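Local coordinates for acidocalcisomal pyrophosphatase (Trypanosoma cruzi, PDB 5CUV), which probably hydrolyses inorganic diphosphate to phosphate, using magnesium ions as cofactor, at residues 222-227 with 390-395. Residues are numbered along the deposited sequence; the frame is centred on the assembly and turned at random.
With MLT (D-malate), chain C.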
# COMPACT_ATOMS: atom_id res chain seq x y z
N ASN A 222 -20.65 -1.81 -2.49
CA ASN A 222 -20.38 -0.44 -2.27
C ASN A 222 -19.44 -0.00 -3.36
O ASN A 222 -18.23 0.06 -3.19
CB ASN A 222 -19.80 -0.19 -0.88
CG ASN A 222 -19.83 1.28 -0.53
OD1 ASN A 222 -20.06 2.14 -1.40
ND2 ASN A 222 -19.62 1.60 0.73
N ARG A 223 -20.04 0.34 -4.49
CA ARG A 223 -19.33 0.75 -5.67
C ARG A 223 -20.15 1.75 -6.49
O ARG A 223 -21.08 1.39 -7.24
CB ARG A 223 -19.04 -0.47 -6.49
CG ARG A 223 -17.93 -0.25 -7.42
CD ARG A 223 -16.98 -1.45 -7.31
NE ARG A 223 -15.77 -1.16 -8.05
CZ ARG A 223 -14.56 -1.47 -7.62
NH1 ARG A 223 -14.43 -2.10 -6.45
NH2 ARG A 223 -13.50 -1.12 -8.37
N TYR A 224 -19.75 3.02 -6.44
CA TYR A 224 -20.52 4.01 -7.15
C TYR A 224 -19.68 4.83 -8.09
O TYR A 224 -18.47 4.93 -7.91
CB TYR A 224 -21.17 4.95 -6.12
CG TYR A 224 -22.17 4.34 -5.18
CD1 TYR A 224 -21.77 3.58 -4.08
CD2 TYR A 224 -23.54 4.60 -5.32
CE1 TYR A 224 -22.70 3.12 -3.15
CE2 TYR A 224 -24.50 4.14 -4.38
CZ TYR A 224 -24.07 3.39 -3.31
OH TYR A 224 -25.03 2.83 -2.46
N ASN A 225 -20.31 5.43 -9.09
CA ASN A 225 -19.60 6.30 -9.98
C ASN A 225 -19.65 7.72 -9.43
O ASN A 225 -20.63 8.10 -8.84
CB ASN A 225 -20.20 6.26 -11.39
CG ASN A 225 -19.66 5.05 -12.21
OD1 ASN A 225 -18.48 4.64 -12.07
ND2 ASN A 225 -20.53 4.49 -13.08
N PHE A 226 -18.57 8.48 -9.58
CA PHE A 226 -18.47 9.85 -9.08
C PHE A 226 -17.94 10.76 -10.24
O PHE A 226 -17.09 10.38 -11.03
CB PHE A 226 -17.50 9.83 -7.88
CG PHE A 226 -16.84 11.15 -7.58
CD1 PHE A 226 -15.64 11.47 -8.16
CD2 PHE A 226 -17.43 12.06 -6.70
CE1 PHE A 226 -15.01 12.71 -7.88
CE2 PHE A 226 -16.82 13.29 -6.40
CZ PHE A 226 -15.60 13.62 -6.99
N ILE A 227 -18.47 11.97 -10.33
CA ILE A 227 -18.06 12.92 -11.36
C ILE A 227 -17.40 14.12 -10.71
O ILE A 227 -18.01 14.85 -9.94
CB ILE A 227 -19.24 13.39 -12.20
CG1 ILE A 227 -19.93 12.18 -12.80
CG2 ILE A 227 -18.80 14.23 -13.34
CD1 ILE A 227 -21.30 12.51 -13.37
N PHE A 390 -26.52 4.85 6.41
CA PHE A 390 -27.33 6.06 6.30
C PHE A 390 -27.13 6.78 4.96
O PHE A 390 -28.08 7.30 4.36
CB PHE A 390 -27.00 7.02 7.45
CG PHE A 390 -27.90 8.22 7.50
CD1 PHE A 390 -29.10 8.19 8.22
CD2 PHE A 390 -27.58 9.39 6.81
CE1 PHE A 390 -29.96 9.29 8.26
CE2 PHE A 390 -28.44 10.49 6.85
CZ PHE A 390 -29.63 10.44 7.57
N ALA A 391 -25.89 6.82 4.48
CA ALA A 391 -25.58 7.50 3.22
C ALA A 391 -26.18 6.84 1.97
O ALA A 391 -26.84 7.48 1.13
CB ALA A 391 -24.05 7.64 3.09
N MSE A 392 -26.04 5.61 1.87
CA MSE A 392 -26.52 4.82 0.87
C MSE A 392 -27.97 4.83 0.73
O MSE A 392 -28.41 4.70 -0.29
CB MSE A 392 -25.95 3.48 1.18
CG MSE A 392 -24.47 3.19 1.01
SE MSE A 392 -23.67 1.48 0.84
CE MSE A 392 -23.18 0.84 2.36
N LYS A 393 -28.67 5.05 1.79
CA LYS A 393 -30.14 5.16 1.88
C LYS A 393 -30.55 6.50 1.25
O LYS A 393 -31.52 6.61 0.52
CB LYS A 393 -30.59 5.15 3.32
CG LYS A 393 -31.70 4.25 3.65
CD LYS A 393 -31.53 3.85 5.12
CE LYS A 393 -30.58 2.65 5.31
NZ LYS A 393 -30.99 1.83 6.47
N VAL A 394 -29.82 7.55 1.61
CA VAL A 394 -30.03 8.88 1.08
C VAL A 394 -29.75 8.83 -0.41
O VAL A 394 -30.46 9.39 -1.24
CB VAL A 394 -29.03 9.78 1.74
CG1 VAL A 394 -29.03 11.16 1.07
CG2 VAL A 394 -29.32 9.82 3.25
N ILE A 395 -28.67 8.15 -0.76
CA ILE A 395 -28.33 8.02 -2.15
C ILE A 395 -29.39 7.32 -2.94
O ILE A 395 -29.61 7.70 -4.07
CB ILE A 395 -26.92 7.37 -2.35
CG1 ILE A 395 -25.88 8.23 -1.57
CG2 ILE A 395 -26.62 7.21 -3.84
CD1 ILE A 395 -24.45 7.86 -1.75
C1 MLT C . -18.08 -3.62 -4.57
O1 MLT C . -17.75 -4.20 -5.61
O2 MLT C . -19.26 -3.48 -4.31
C2 MLT C . -17.01 -3.09 -3.62
O3 MLT C . -15.67 -3.36 -4.06
C3 MLT C . -17.26 -3.59 -2.18
C4 MLT C . -16.16 -3.11 -1.22
O4 MLT C . -15.22 -2.45 -1.63
O5 MLT C . -16.21 -3.43 0.08
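Tyr224 reaches across from the strand to the helix, and the hydroxyl end of its ring overlaps the side chain of selenomethionine 392 (Met392), OH lying 3.5 Å from Met392 CG, with the two side chains roughly perpendicular. Farther back on the ring, Tyr224 CE2 meets the CG2 branch of Ile395 at 3.8 Å, one helical turn further along. That methyl stands anti to the backbone N of Ile395. The Met392 chain bends at its CG-SE torsion (chi3 -92°), and both selenium and CE come to lie beside Asn222 ND2, CE at 4.0 Å from that nitrogen. ND2 packs against them by van der Waals contact and donates a hydrogen bond to Val315 O of strand 310-323. Two polar groups, the Tyr224 hydroxyl and the Asn222 amide, thus rest on the Met392 side chain. On the malate side, Asn222 N donates to O2 of D-malate (2.8 Å, 158°). Arg223 NH1 makes a more bent bond (3.0 Å, 137°) to malate O3, which lies at the guanidinium's edge near its plane. Ile395 also rests on Val331 of strand 326-335. The contact joins helix 388-412 to strand 224-228 of the PPase-family beta-sheet core, beside the D-malate pocket that Asn222 and Arg223 help to line.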